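Lactococcal prophage ps3 protein 05 (Staphylococcus epidermidis ATCC 12228, PDB 3G8W) is a probable acetyltransferase of the GNAT family, whose members typically transfer an acetyl group from acetyl-coenzyme A to an amine. Local coordinates at residues L10-L15 / I47-T52; M119-S124 / F155-L160. One frame throughout, in Å; residues are numbered along the deposited sequence.

The two contacts lie on opposite sides of the chain's centre, their own centres about 26 Å apart, and share no helix or strand. Contact 1 is partly buried near the surface: the turn between strand 6-9 and helix 15-24 meets the end of helix 41-48, with one leucine as the main apolar plug and exposed polar side chains at its margin. Contact 2, also partly buried but with its aliphatic side chains in the core, lies within the seven-stranded sheet and buries about twice the area, 606 against 307 Å². It joins strands 117-123 and 153-163 through a regular run of backbone hydrogen bonds, whereas contact 1 has no clear hydrogen bond between its segments.

Contact 1. Residues L10-L15 / I47-T52; sequences LNQNDL and ILSNHT
Residues Asn11 to Asp14 form a type I beta turn that abuts the C-terminal end of helix 41-48, with the CA atoms of Asn11 and Leu48 4.6 Å apart. The carbonyl oxygen of Leu48 receives a CA-H...O contact from Asn11 CA at 3.2 Å. Leu48 carries most of the apolar contact. With CG anti to its carbonyl carbon (chi1 -76°), its branched tip lies against the turn: CD2 packs on the Asn11 carbonyl group, 3.4 Å from Asn11 O, while CD1 meets Leu15 CD1 at 3.6 Å, the two side chains crossing at about a right angle. On the exposed margin Gln12, extended beyond CG, reaches over to Ser49, bringing NE2 within 2.8 Å of Ser49 OG. Asp14 braces the turn from within: OD2 accepts from Asn11 N (3.2 Å) through its anti lone pair, and OD1 forms a salt bridge with Arg8. The contact ties the first strand-to-helix connection of the GNAT domain to the last helix before strand 55-62. Leu10, just before the turn, packs inward against Ile57 and Phe61 of that strand and Leu66 of strand 65-74; Leu15, opening helix 15-24, also rests on Leu44 of helix 41-48.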
loop_
_atom_site.group_PDB
_atom_site.type_symbol
_atom_site.label_atom_id
_atom_site.label_comp_id
_atom_site.label_asym_id
_atom_site.label_seq_id
_atom_site.Cartn_x
_atom_site.Cartn_y
_atom_site.Cartn_z
ATOM N N LEU B 10 11.762 6.015 17.597
ATOM C CA LEU B 10 10.931 5.401 18.631
ATOM C C LEU B 10 11.042 3.885 18.574
ATOM O O LEU B 10 11.426 3.319 17.549
ATOM C CB LEU B 10 9.473 5.828 18.481
ATOM C CG LEU B 10 8.999 6.897 19.456
ATOM C CD1 LEU B 10 10.031 8.030 19.595
ATOM C CD2 LEU B 10 7.615 7.415 19.079
ATOM N N ASN B 11 10.697 3.240 19.683
ATOM C CA ASN B 11 10.795 1.800 19.818
ATOM C C ASN B 11 9.765 1.330 20.855
ATOM O O ASN B 11 9.106 2.158 21.491
ATOM C CB ASN B 11 12.216 1.449 20.262
ATOM C CG ASN B 11 12.365 1.462 21.758
ATOM O OD1 ASN B 11 11.898 0.548 22.424
ATOM N ND2 ASN B 11 12.995 2.497 22.300
ATOM N N GLN B 12 9.647 0.016 21.056
ATOM C CA GLN B 12 8.693 -0.542 22.038
ATOM C C GLN B 12 8.854 -0.068 23.497
ATOM O O GLN B 12 8.033 -0.398 24.349
ATOM C CB GLN B 12 8.606 -2.075 21.944
ATOM C CG GLN B 12 9.865 -2.782 21.439
ATOM C CD GLN B 12 9.612 -4.235 21.029
ATOM O OE1 GLN B 12 8.623 -4.853 21.436
ATOM N NE2 GLN B 12 10.514 -4.785 20.221
ATOM N N ASN B 13 9.892 0.721 23.762
ATOM C CA ASN B 13 10.069 1.408 25.048
ATOM C C ASN B 13 9.296 2.718 25.129
ATOM O O ASN B 13 9.353 3.413 26.134
ATOM C CB ASN B 13 11.542 1.735 25.284
ATOM C CG ASN B 13 12.246 0.690 26.096
ATOM O OD1 ASN B 13 12.867 -0.223 25.550
ATOM N ND2 ASN B 13 12.158 0.812 27.413
ATOM N N ASP B 14 8.591 3.065 24.069
ATOM C CA ASP B 14 7.924 4.347 24.019
ATOM C C ASP B 14 6.418 4.194 23.859
ATOM O O ASP B 14 5.696 5.181 23.711
ATOM C CB ASP B 14 8.530 5.205 22.897
ATOM C CG ASP B 14 10.019 5.495 23.120
ATOM O OD1 ASP B 14 10.391 6.014 24.203
ATOM O OD2 ASP B 14 10.817 5.201 22.202
ATOM N N LEU B 15 5.943 2.954 23.912
ATOM C CA LEU B 15 4.526 2.697 23.747
ATOM C C LEU B 15 3.704 3.630 24.634
ATOM O O LEU B 15 2.749 4.242 24.162
ATOM C CB LEU B 15 4.198 1.235 24.027
ATOM C CG LEU B 15 2.747 0.799 23.805
ATOM C CD1 LEU B 15 2.294 1.084 22.392
ATOM C CD2 LEU B 15 2.568 -0.685 24.133
ATOM N N ILE B 47 4.817 -2.418 15.018
ATOM C CA ILE B 47 5.493 -1.323 14.332
ATOM C C ILE B 47 6.690 -0.825 15.139
ATOM O O ILE B 47 7.769 -0.599 14.592
ATOM C CB ILE B 47 4.526 -0.160 14.005
ATOM C CG1 ILE B 47 3.342 -0.653 13.162
ATOM C CG2 ILE B 47 5.256 0.955 13.254
ATOM C CD1 ILE B 47 2.149 0.311 13.106
ATOM N N LEU B 48 6.492 -0.705 16.446
ATOM C CA LEU B 48 7.500 -0.168 17.356
ATOM C C LEU B 48 8.775 -1.022 17.502
ATOM O O LEU B 48 9.843 -0.501 17.871
ATOM C CB LEU B 48 6.869 0.081 18.727
ATOM C CG LEU B 48 5.982 1.314 18.847
ATOM C CD1 LEU B 48 5.079 1.186 20.044
ATOM C CD2 LEU B 48 6.836 2.569 18.944
ATOM N N SER B 49 8.650 -2.323 17.226
ATOM C CA SER B 49 9.777 -3.259 17.235
ATOM C C SER B 49 10.743 -3.017 16.063
ATOM O O SER B 49 10.371 -2.441 15.038
ATOM C CB SER B 49 9.250 -4.695 17.189
ATOM O OG SER B 49 10.234 -5.630 17.616
ATOM N N ASN B 50 11.985 -3.458 16.233
ATOM C CA ASN B 50 13.005 -3.405 15.174
ATOM C C ASN B 50 13.029 -4.631 14.222
ATOM O O ASN B 50 13.765 -4.644 13.222
ATOM C CB ASN B 50 14.381 -3.171 15.798
ATOM C CG ASN B 50 14.461 -3.679 17.225
ATOM O OD1 ASN B 50 14.588 -2.893 18.158
ATOM N ND2 ASN B 50 14.352 -4.993 17.404
ATOM N N HIS B 51 12.225 -5.654 14.519
ATOM C CA HIS B 51 12.060 -6.759 13.577
ATOM C C HIS B 51 11.234 -6.288 12.398
ATOM O O HIS B 51 11.365 -6.840 11.306
ATOM C CB HIS B 51 11.465 -8.014 14.236
ATOM C CG HIS B 51 10.002 -7.916 14.560
ATOM N ND1 HIS B 51 9.117 -8.949 14.319
ATOM C CD2 HIS B 51 9.273 -6.918 15.116
ATOM C CE1 HIS B 51 7.905 -8.591 14.709
ATOM N NE2 HIS B 51 7.972 -7.363 15.198
ATOM N N THR B 52 10.396 -5.266 12.631
ATOM C CA THR B 52 9.695 -4.526 11.577
ATOM C C THR B 52 10.635 -3.461 11.030
ATOM O O THR B 52 10.366 -2.263 11.073
ATOM C CB THR B 52 8.377 -3.891 12.065
ATOM O OG1 THR B 52 8.636 -2.891 13.070
ATOM C CG2 THR B 52 7.463 -4.947 12.613
#

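Contact 2. Residues M119-S124 / F155-L160; sequences MIAIAS and FDENWL
Antiparallel strands 119-123 and 155-160 are joined by two hydrogen-bonded pairs, Ile120 with Leu160 and Ile122 with Asn158, and two non-hydrogen-bonded ones, Ala121 with Trp159 and Ala123 with Glu157. Each hydrogen-bonded pair has two backbone bonds, the shortest from Asn158 N to Ile122 O at 2.7 Å.

The tightly packed face holds Ile120, Ile122 and Leu160; Asn158 shares it and marks its passage from apolar to polar. Ile120 runs alongside Leu160, and Ile122 CD1 meets Leu160 CD2 at 3.8 Å. On the opposite face the Ala121 methyl sits over the six-membered ring of Trp159, 3.8 Å from its centroid and 10° off the ring normal, a CH-pi contact. Met119, a selenomethionine, curls its chain to bring CE to 3.6 Å from Trp159 CZ3; its side chain lies about 3 Å from a bound buffer molecule, probably from the crystallisation liquor. The Glu157 carboxylate lies beside the Ala121 methyl, with OE1 hydrogen-bonded to Ser148 OG.

Side-chain contact is looser at the polar, partly exposed end, although Ser124 N still holds Asp156 O at 2.8 Å, from above the carbonyl plane. Asn158 OD1 accepts chiefly from Lys130 NZ; the bond from Ser124 OG, 3.3 Å, is weak.

Strand 153-163 is inserted between 117-123 and 139-150, as in the GNAT fold, and Glu144 of the latter accepts from Trp159 NE1. Strand 83-91 flanks 117-123 on its other edge. Phe133 of helix 127-136 lies on Ile120 and Ile122, while Trp31 of helix 30-37 touches Ala123 and Glu157.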
loop_
_atom_site.group_PDB
_atom_site.type_symbol
_atom_site.label_atom_id
_atom_site.label_comp_id
_atom_site.label_asym_id
_atom_site.label_seq_id
_atom_site.Cartn_x
_atom_site.Cartn_y
_atom_site.Cartn_z
HETATM N N MSE B 119 5.689 9.388 -0.230
HETATM C CA MSE B 119 4.304 9.731 -0.433
HETATM C C MSE B 119 3.532 9.875 0.878
HETATM O O MSE B 119 3.805 9.204 1.877
HETATM C CB MSE B 119 3.615 8.689 -1.301
HETATM C CG MSE B 119 3.812 8.843 -2.787
HETATM SE SE MSE B 119 3.758 7.065 -3.577
HETATM C CE MSE B 119 1.877 6.673 -3.634
ATOM N N ILE B 120 2.537 10.744 0.850
ATOM C CA ILE B 120 1.614 10.909 1.952
ATOM C C ILE B 120 0.230 11.140 1.373
ATOM O O ILE B 120 0.075 11.827 0.366
ATOM C CB ILE B 120 2.053 12.053 2.924
ATOM C CG1 ILE B 120 1.176 12.080 4.170
ATOM C CG2 ILE B 120 2.191 13.434 2.227
ATOM C CD1 ILE B 120 1.967 12.533 5.414
ATOM N N ALA B 121 -0.761 10.506 1.990
ATOM C CA ALA B 121 -2.156 10.710 1.649
ATOM C C ALA B 121 -2.733 11.625 2.704
ATOM O O ALA B 121 -2.654 11.333 3.906
ATOM C CB ALA B 121 -2.896 9.389 1.624
ATOM N N ILE B 122 -3.287 12.754 2.262
ATOM C CA ILE B 122 -3.889 13.742 3.176
ATOM C C ILE B 122 -5.354 13.911 2.844
ATOM O O ILE B 122 -5.708 13.997 1.665
ATOM C CB ILE B 122 -3.191 15.104 3.089
ATOM C CG1 ILE B 122 -1.707 14.939 3.434
ATOM C CG2 ILE B 122 -3.826 16.050 4.061
ATOM C CD1 ILE B 122 -0.778 16.054 2.977
ATOM N N ALA B 123 -6.191 13.940 3.886
ATOM C CA ALA B 123 -7.642 14.121 3.742
ATOM C C ALA B 123 -7.959 15.428 3.042
ATOM O O ALA B 123 -7.539 16.490 3.481
ATOM C CB ALA B 123 -8.314 14.081 5.095
ATOM N N SER B 124 -8.716 15.356 1.960
ATOM C CA SER B 124 -8.963 16.525 1.119
ATOM C C SER B 124 -9.296 17.838 1.836
ATOM O O SER B 124 -9.087 18.910 1.281
ATOM C CB SER B 124 -10.001 16.204 0.052
ATOM O OG SER B 124 -9.367 15.457 -0.989
ATOM N N PHE B 155 -14.356 9.951 2.911
ATOM C CA PHE B 155 -13.398 11.045 2.815
ATOM C C PHE B 155 -12.459 10.902 1.618
ATOM O O PHE B 155 -11.878 9.847 1.394
ATOM C CB PHE B 155 -12.582 11.155 4.108
ATOM C CG PHE B 155 -13.430 11.272 5.321
ATOM C CD1 PHE B 155 -13.864 12.525 5.755
ATOM C CD2 PHE B 155 -13.848 10.132 6.005
ATOM C CE1 PHE B 155 -14.698 12.656 6.876
ATOM C CE2 PHE B 155 -14.676 10.235 7.125
ATOM C CZ PHE B 155 -15.105 11.503 7.565
ATOM N N ASP B 156 -12.333 11.969 0.844
ATOM C CA ASP B 156 -11.387 12.031 -0.269
ATOM C C ASP B 156 -9.954 12.272 0.214
ATOM O O ASP B 156 -9.740 12.837 1.285
ATOM C CB ASP B 156 -11.794 13.128 -1.261
ATOM C CG ASP B 156 -13.172 12.924 -1.811
ATOM O OD1 ASP B 156 -13.681 11.779 -1.817
ATOM O OD2 ASP B 156 -13.756 13.922 -2.258
ATOM N N GLU B 157 -8.971 11.855 -0.568
ATOM C CA GLU B 157 -7.603 12.134 -0.164
ATOM C C GLU B 157 -6.781 12.654 -1.317
ATOM O O GLU B 157 -6.993 12.266 -2.481
ATOM C CB GLU B 157 -6.922 10.907 0.492
ATOM C CG GLU B 157 -7.318 10.676 1.971
ATOM C CD GLU B 157 -6.724 9.393 2.594
ATOM O OE1 GLU B 157 -6.953 9.135 3.809
ATOM O OE2 GLU B 157 -6.038 8.636 1.872
ATOM N N ASN B 158 -5.856 13.545 -0.984
ATOM C CA ASN B 158 -4.893 14.029 -1.952
ATOM C C ASN B 158 -3.600 13.335 -1.651
ATOM O O ASN B 158 -3.130 13.315 -0.515
ATOM C CB ASN B 158 -4.733 15.551 -1.922
ATOM C CG ASN B 158 -5.791 16.274 -2.750
ATOM O OD1 ASN B 158 -6.663 16.932 -2.206
ATOM N ND2 ASN B 158 -5.720 16.147 -4.064
ATOM N N TRP B 159 -3.058 12.711 -2.678
ATOM C CA TRP B 159 -1.815 12.043 -2.562
ATOM C C TRP B 159 -0.764 13.000 -3.031
ATOM O O TRP B 159 -0.821 13.507 -4.166
ATOM C CB TRP B 159 -1.799 10.796 -3.421
ATOM C CG TRP B 159 -2.480 9.617 -2.805
ATOM C CD1 TRP B 159 -3.792 9.305 -2.905
ATOM C CD2 TRP B 159 -1.877 8.567 -2.041
ATOM N NE1 TRP B 159 -4.051 8.129 -2.248
ATOM C CE2 TRP B 159 -2.893 7.650 -1.717
ATOM C CE3 TRP B 159 -0.570 8.306 -1.611
ATOM C CZ2 TRP B 159 -2.663 6.491 -0.972
ATOM C CZ3 TRP B 159 -0.323 7.123 -0.866
ATOM C CH2 TRP B 159 -1.379 6.241 -0.544
ATOM N N LEU B 160 0.191 13.240 -2.132
ATOM C CA LEU B 160 1.389 14.013 -2.446
ATOM C C LEU B 160 2.668 13.174 -2.521
ATOM O O LEU B 160 2.804 12.127 -1.866
ATOM C CB LEU B 160 1.585 15.105 -1.413
ATOM C CG LEU B 160 0.608 16.257 -1.347
ATOM C CD1 LEU B 160 -0.774 15.735 -1.186
ATOM C CD2 LEU B 160 1.034 17.081 -0.147
#